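Local coordinates for protein serine--tRNA ligase (Pyrococcus horikoshii, PDB 2DQ0) that catalyses the ATP-dependent attachment of serine to tRNA(Ser), and probably also to tRNA(Sec), working as a homodimeric class II aminoacyl-tRNA synthetase, at residues R41-E46 / G86-E91; I200-D205 / W435-F440. All blocks are in the same frame, centred on the assembly; numbering follows the deposited sequence.

Interaction 1 (R41-E46 / G86-E91); sequences RTKLKE and GELENE
Lys43 and Leu88, with Glu46 and Glu91 beside them, join the two long helices of the N-terminal arm of this synthetase, an antiparallel helical hairpin that forms a two-stranded coiled coil. Helix 28-65 runs out along the arm and helix 72-103 runs back; here their local axes come within 9.5 Å at an angle of 156° between their directions. The nearest backbone approach pairs Lys43 with Leu88, whose CA atoms lie 6.2 Å apart. Leu88, which also packs on Ile47 and Leu50 of the facing helix, supplies the apolar part. Its two methyls divide the work: CD2 meets CG of Lys43 at 4.1 Å, whereas CD1 sits 4.0 Å from CB of Glu46. The carboxylate of Glu46 does not look to the other helix for its charge partner, since OE1 forms a salt bridge with Arg49 one turn further on, and only OE2 brushes the leucine methyl.

Lys43 plays both parts. Its CG stands anti to the carbonyl carbon (chi1 -77°) and the chain runs straight across the groove until it bends at chi4, which carries the methylenes past Leu88 and against Val92 and Leu95 before the amine reaches Glu91. The extended Glu91 crosses the lysine at roughly a right angle, with its CB 3.9 Å from Lys43 CD. A single salt bridge results: Lys43 NZ donates to Glu91 OE2 over 2.8 Å, arriving almost in line with the CD-OE2 bond.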
loop_
_atom_site.group_PDB
_atom_site.type_symbol
_atom_site.label_atom_id
_atom_site.label_comp_id
_atom_site.label_asym_id
_atom_site.label_seq_id
_atom_site.Cartn_x
_atom_site.Cartn_y
_atom_site.Cartn_z
ATOM N N ARG A 41 -0.777 12.591 43.757
ATOM C CA ARG A 41 -1.603 12.090 44.848
ATOM C C ARG A 41 -1.744 13.079 46.006
ATOM O O ARG A 41 -2.744 13.065 46.727
ATOM C CB ARG A 41 -1.072 10.738 45.349
ATOM C CG ARG A 41 0.444 10.590 45.339
ATOM C CD ARG A 41 0.891 9.149 45.635
ATOM N NE ARG A 41 0.208 8.176 44.782
ATOM C CZ ARG A 41 -0.986 7.646 45.052
ATOM N NH1 ARG A 41 -1.630 7.990 46.165
ATOM N NH2 ARG A 41 -1.546 6.782 44.205
ATOM N N THR A 42 -0.759 13.952 46.180
ATOM C CA THR A 42 -0.845 14.916 47.259
ATOM C C THR A 42 -1.949 15.909 46.945
ATOM O O THR A 42 -2.800 16.198 47.800
ATOM C CB THR A 42 0.494 15.671 47.459
ATOM O OG1 THR A 42 1.465 14.776 48.015
ATOM C CG2 THR A 42 0.314 16.865 48.401
ATOM N N LYS A 43 -1.952 16.426 45.717
ATOM C CA LYS A 43 -2.976 17.395 45.360
ATOM C C LYS A 43 -4.374 16.788 45.437
ATOM O O LYS A 43 -5.327 17.454 45.843
ATOM C CB LYS A 43 -2.718 17.973 43.973
ATOM C CG LYS A 43 -1.623 19.000 43.954
ATOM C CD LYS A 43 -1.413 19.552 42.552
ATOM C CE LYS A 43 -0.192 20.438 42.539
ATOM N NZ LYS A 43 -0.301 21.428 43.644
ATOM N N LEU A 44 -4.491 15.521 45.060
ATOM C CA LEU A 44 -5.774 14.848 45.113
ATOM C C LEU A 44 -6.276 14.736 46.552
ATOM O O LEU A 44 -7.466 14.937 46.812
ATOM C CB LEU A 44 -5.664 13.465 44.472
ATOM C CG LEU A 44 -6.902 12.568 44.555
ATOM C CD1 LEU A 44 -8.171 13.337 44.151
ATOM C CD2 LEU A 44 -6.674 11.360 43.660
ATOM N N LYS A 45 -5.377 14.426 47.485
ATOM C CA LYS A 45 -5.765 14.320 48.885
ATOM C C LYS A 45 -6.205 15.715 49.350
ATOM O O LYS A 45 -7.125 15.855 50.159
ATOM C CB LYS A 45 -4.598 13.800 49.730
ATOM C CG LYS A 45 -5.020 13.278 51.102
ATOM C CD LYS A 45 -6.131 12.213 50.977
ATOM C CE LYS A 45 -6.516 11.599 52.329
ATOM N NZ LYS A 45 -5.381 10.857 52.983
ATOM N N GLU A 46 -5.551 16.744 48.811
ATOM C CA GLU A 46 -5.884 18.137 49.120
ATOM C C GLU A 46 -7.323 18.396 48.675
ATOM O O GLU A 46 -8.114 18.978 49.409
ATOM C CB GLU A 46 -4.958 19.089 48.350
ATOM C CG GLU A 46 -4.246 20.151 49.175
ATOM C CD GLU A 46 -5.183 21.170 49.790
ATOM O OE1 GLU A 46 -5.871 20.831 50.776
ATOM O OE2 GLU A 46 -5.228 22.315 49.284
ATOM N N GLY A 86 -11.001 23.710 41.665
ATOM C CA GLY A 86 -10.798 23.701 40.229
ATOM C C GLY A 86 -9.323 23.732 39.861
ATOM O O GLY A 86 -8.864 22.949 39.021
ATOM N N GLU A 87 -8.575 24.636 40.494
ATOM C CA GLU A 87 -7.149 24.777 40.231
ATOM C C GLU A 87 -6.434 23.467 40.470
ATOM O O GLU A 87 -5.687 22.992 39.612
ATOM C CB GLU A 87 -6.543 25.868 41.115
ATOM C CG GLU A 87 -6.930 27.284 40.695
ATOM C CD GLU A 87 -6.688 28.331 41.784
ATOM O OE1 GLU A 87 -7.018 29.520 41.542
ATOM O OE2 GLU A 87 -6.180 27.966 42.872
ATOM N N LEU A 88 -6.659 22.878 41.634
ATOM C CA LEU A 88 -6.026 21.606 41.944
ATOM C C LEU A 88 -6.377 20.579 40.863
ATOM O O LEU A 88 -5.512 19.851 40.380
ATOM C CB LEU A 88 -6.471 21.122 43.327
ATOM C CG LEU A 88 -5.926 22.046 44.421
ATOM C CD1 LEU A 88 -6.529 21.695 45.789
ATOM C CD2 LEU A 88 -4.390 21.946 44.429
ATOM N N GLU A 89 -7.646 20.544 40.465
ATOM C CA GLU A 89 -8.086 19.603 39.448
ATOM C C GLU A 89 -7.319 19.787 38.147
ATOM O O GLU A 89 -6.816 18.826 37.561
ATOM C CB GLU A 89 -9.589 19.750 39.214
ATOM C CG GLU A 89 -10.431 19.146 40.326
ATOM C CD GLU A 89 -11.918 19.344 40.106
ATOM O OE1 GLU A 89 -12.711 18.678 40.812
ATOM O OE2 GLU A 89 -12.297 20.168 39.239
ATOM N N ASN A 90 -7.206 21.023 37.701
ATOM C CA ASN A 90 -6.486 21.268 36.474
ATOM C C ASN A 90 -5.001 21.041 36.676
ATOM O O ASN A 90 -4.291 20.691 35.736
ATOM C CB ASN A 90 -6.782 22.681 35.978
ATOM C CG ASN A 90 -8.265 22.887 35.710
ATOM O OD1 ASN A 90 -8.900 22.092 35.008
ATOM N ND2 ASN A 90 -8.826 23.949 36.274
ATOM N N GLU A 91 -4.517 21.229 37.898
ATOM C CA GLU A 91 -3.102 20.990 38.154
ATOM C C GLU A 91 -2.859 19.483 38.127
ATOM O O GLU A 91 -1.791 19.022 37.720
ATOM C CB GLU A 91 -2.673 21.565 39.513
ATOM C CG GLU A 91 -2.398 23.078 39.515
ATOM C CD GLU A 91 -2.082 23.644 40.910
ATOM O OE1 GLU A 91 -2.077 24.888 41.058
ATOM O OE2 GLU A 91 -1.839 22.857 41.855
#

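Interaction 2 (I200-D205 / W435-F440); sequences IRFALD and WKYTGF
The ring of Tyr437, in the short C-terminal helix 435-438, lies between Phe202 N over one face and CG of its own neighbour Lys436 over the other, each offset toward the rim, with Asp205 OD2 in plane at its edge. The contact fastens this C-terminal element to helix 190-209, which packs on the mainly antiparallel sheet of the class II catalytic core and also faces the second subunit. Along the tyrosine, Phe202 CB touches CE1 at 3.7 Å and Arg201 CB comes equally near CD2, and Phe202 CA lies 3.6 Å from Tyr437 OH. The phenyl group of Phe202, its CG anti to the backbone N (chi1 167°), keeps CD1 near Tyr437 CE1 and packs on Leu334, Val433 and Leu434.

Asp205 is shared between two donors. On OD1, the syn lone pair takes Arg201 NH1 at 3.1 Å, nearly within the guanidinium plane, a salt bridge between residues one helical turn apart that should help fix the carboxylate's rotation. Arg201 NH2 meanwhile reaches Tyr437 O of the second subunit, and Tyr437 O here receives the reciprocal bond, which ties the contact into the dimer interface. The hydroxyl of Tyr437 donates to the other oxygen: OH to Asp205 OD2 is 2.6 Å, met on the anti side and 21° out of the carboxylate plane.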
loop_
_atom_site.group_PDB
_atom_site.type_symbol
_atom_site.label_atom_id
_atom_site.label_comp_id
_atom_site.label_asym_id
_atom_site.label_seq_id
_atom_site.Cartn_x
_atom_site.Cartn_y
_atom_site.Cartn_z
ATOM N N ILE A 200 2.763 -16.731 0.116
ATOM C CA ILE A 200 1.670 -16.173 0.892
ATOM C C ILE A 200 0.620 -17.286 1.156
ATOM O O ILE A 200 0.269 -17.547 2.303
ATOM C CB ILE A 200 1.010 -14.988 0.123
ATOM C CG1 ILE A 200 1.922 -13.765 0.173
ATOM C CG2 ILE A 200 -0.372 -14.623 0.723
ATOM C CD1 ILE A 200 1.426 -12.613 -0.726
ATOM N N ARG A 201 0.127 -17.929 0.098
ATOM C CA ARG A 201 -0.854 -19.001 0.231
ATOM C C ARG A 201 -0.383 -20.142 1.128
ATOM O O ARG A 201 -1.132 -20.616 1.979
ATOM C CB ARG A 201 -1.239 -19.576 -1.137
ATOM C CG ARG A 201 -2.392 -18.855 -1.829
ATOM C CD ARG A 201 -3.579 -18.583 -0.887
ATOM N NE ARG A 201 -4.266 -19.769 -0.356
ATOM C CZ ARG A 201 -5.235 -20.431 -0.991
ATOM N NH1 ARG A 201 -5.797 -21.485 -0.414
ATOM N NH2 ARG A 201 -5.638 -20.049 -2.204
ATOM N N PHE A 202 0.853 -20.586 0.933
ATOM C CA PHE A 202 1.417 -21.647 1.758
ATOM C C PHE A 202 1.355 -21.236 3.239
ATOM O O PHE A 202 0.745 -21.923 4.056
ATOM C CB PHE A 202 2.854 -21.910 1.315
ATOM C CG PHE A 202 3.644 -22.751 2.257
ATOM C CD1 PHE A 202 3.272 -24.060 2.526
ATOM C CD2 PHE A 202 4.784 -22.236 2.869
ATOM C CE1 PHE A 202 4.031 -24.845 3.395
ATOM C CE2 PHE A 202 5.554 -23.013 3.742
ATOM C CZ PHE A 202 5.180 -24.315 4.005
ATOM N N ALA A 203 1.962 -20.100 3.577
ATOM C CA ALA A 203 1.954 -19.616 4.956
ATOM C C ALA A 203 0.532 -19.545 5.456
ATOM O O ALA A 203 0.197 -20.057 6.516
ATOM C CB ALA A 203 2.586 -18.235 5.040
ATOM N N LEU A 204 -0.296 -18.882 4.667
ATOM C CA LEU A 204 -1.700 -18.704 4.976
ATOM C C LEU A 204 -2.399 -20.020 5.295
ATOM O O LEU A 204 -3.084 -20.128 6.304
ATOM C CB LEU A 204 -2.379 -18.035 3.793
ATOM C CG LEU A 204 -3.396 -16.956 4.112
ATOM C CD1 LEU A 204 -2.977 -16.141 5.337
ATOM C CD2 LEU A 204 -3.500 -16.067 2.895
ATOM N N ASP A 205 -2.211 -21.015 4.432
ATOM C CA ASP A 205 -2.838 -22.320 4.599
ATOM C C ASP A 205 -2.461 -23.011 5.900
ATOM O O ASP A 205 -3.317 -23.475 6.662
ATOM C CB ASP A 205 -2.478 -23.231 3.417
ATOM C CG ASP A 205 -3.331 -22.959 2.183
ATOM O OD1 ASP A 205 -4.288 -22.146 2.240
ATOM O OD2 ASP A 205 -3.046 -23.569 1.137
ATOM N N TRP A 435 5.261 -26.746 -4.865
ATOM C CA TRP A 435 4.857 -27.172 -6.213
ATOM C C TRP A 435 3.341 -27.076 -6.472
ATOM O O TRP A 435 2.912 -26.729 -7.579
ATOM C CB TRP A 435 5.315 -28.605 -6.486
ATOM C CG TRP A 435 6.802 -28.820 -6.530
ATOM C CD1 TRP A 435 7.780 -27.874 -6.420
ATOM C CD2 TRP A 435 7.474 -30.067 -6.708
ATOM N NE1 TRP A 435 9.021 -28.453 -6.519
ATOM C CE2 TRP A 435 8.863 -29.800 -6.697
ATOM C CE3 TRP A 435 7.039 -31.387 -6.874
ATOM C CZ2 TRP A 435 9.820 -30.806 -6.848
ATOM C CZ3 TRP A 435 7.987 -32.387 -7.021
ATOM C CH2 TRP A 435 9.365 -32.092 -7.008
ATOM N N LYS A 436 2.527 -27.387 -5.464
ATOM C CA LYS A 436 1.090 -27.313 -5.653
ATOM C C LYS A 436 0.668 -25.861 -5.850
ATOM O O LYS A 436 -0.344 -25.585 -6.500
ATOM C CB LYS A 436 0.330 -27.949 -4.478
ATOM C CG LYS A 436 0.583 -27.351 -3.098
ATOM C CD LYS A 436 -0.166 -28.177 -2.047
ATOM C CE LYS A 436 0.215 -27.837 -0.602
ATOM N NZ LYS A 436 1.471 -28.506 -0.113
ATOM N N TYR A 437 1.466 -24.928 -5.334
ATOM C CA TYR A 437 1.125 -23.513 -5.471
ATOM C C TYR A 437 1.717 -22.823 -6.691
ATOM O O TYR A 437 1.076 -21.940 -7.270
ATOM C CB TYR A 437 1.556 -22.733 -4.234
ATOM C CG TYR A 437 0.946 -23.210 -2.948
ATOM C CD1 TYR A 437 1.685 -23.981 -2.061
ATOM C CD2 TYR A 437 -0.363 -22.863 -2.597
ATOM C CE1 TYR A 437 1.142 -24.399 -0.842
ATOM C CE2 TYR A 437 -0.916 -23.275 -1.373
ATOM C CZ TYR A 437 -0.154 -24.040 -0.503
ATOM O OH TYR A 437 -0.658 -24.429 0.716
ATOM N N THR A 438 2.931 -23.219 -7.076
ATOM C CA THR A 438 3.622 -22.604 -8.212
ATOM C C THR A 438 3.376 -23.211 -9.582
ATOM O O THR A 438 3.267 -22.492 -10.575
ATOM C CB THR A 438 5.154 -22.621 -8.018
ATOM O OG1 THR A 438 5.596 -23.975 -7.836
ATOM C CG2 THR A 438 5.550 -21.780 -6.831
ATOM N N GLY A 439 3.328 -24.535 -9.635
ATOM C CA GLY A 439 3.157 -25.214 -10.897
ATOM C C GLY A 439 4.527 -25.746 -11.254
ATOM O O GLY A 439 4.784 -26.948 -11.187
ATOM N N PHE A 440 5.427 -24.840 -11.594
ATOM C CA PHE A 440 6.779 -25.201 -11.964
ATOM C C PHE A 440 7.572 -25.736 -10.769
ATOM O O PHE A 440 7.269 -25.409 -9.641
ATOM C CB PHE A 440 7.447 -23.977 -12.554
ATOM C CG PHE A 440 7.441 -22.782 -11.635
ATOM C CD1 PHE A 440 8.443 -22.614 -10.678
ATOM C CD2 PHE A 440 6.468 -21.791 -11.769
ATOM C CE1 PHE A 440 8.470 -21.464 -9.878
ATOM C CE2 PHE A 440 6.487 -20.636 -10.971
ATOM C CZ PHE A 440 7.484 -20.466 -10.026
#

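Overall arrangement
The two contacts belong to different domains and lie on opposite sides of the chain's centre, their own centres about 62 Å apart and their nearest atoms about 45 Å. They come in series: interaction 1 closes within the N-terminal arm before the chain enters the catalytic core, where interaction 2 joins helix 190-209 to the C-terminal helix 435-438 across 229 intervening residues that include most of the sheet. No helix or strand is shared. Interaction 1 is one of the contacts between the two helices of the arm involved in tRNA binding, while interaction 2 sits at the subunit interface, with the side chain of Phe202 about 14 Å from the bound seryl-adenylate analogue. The tRNA binds across the dimer.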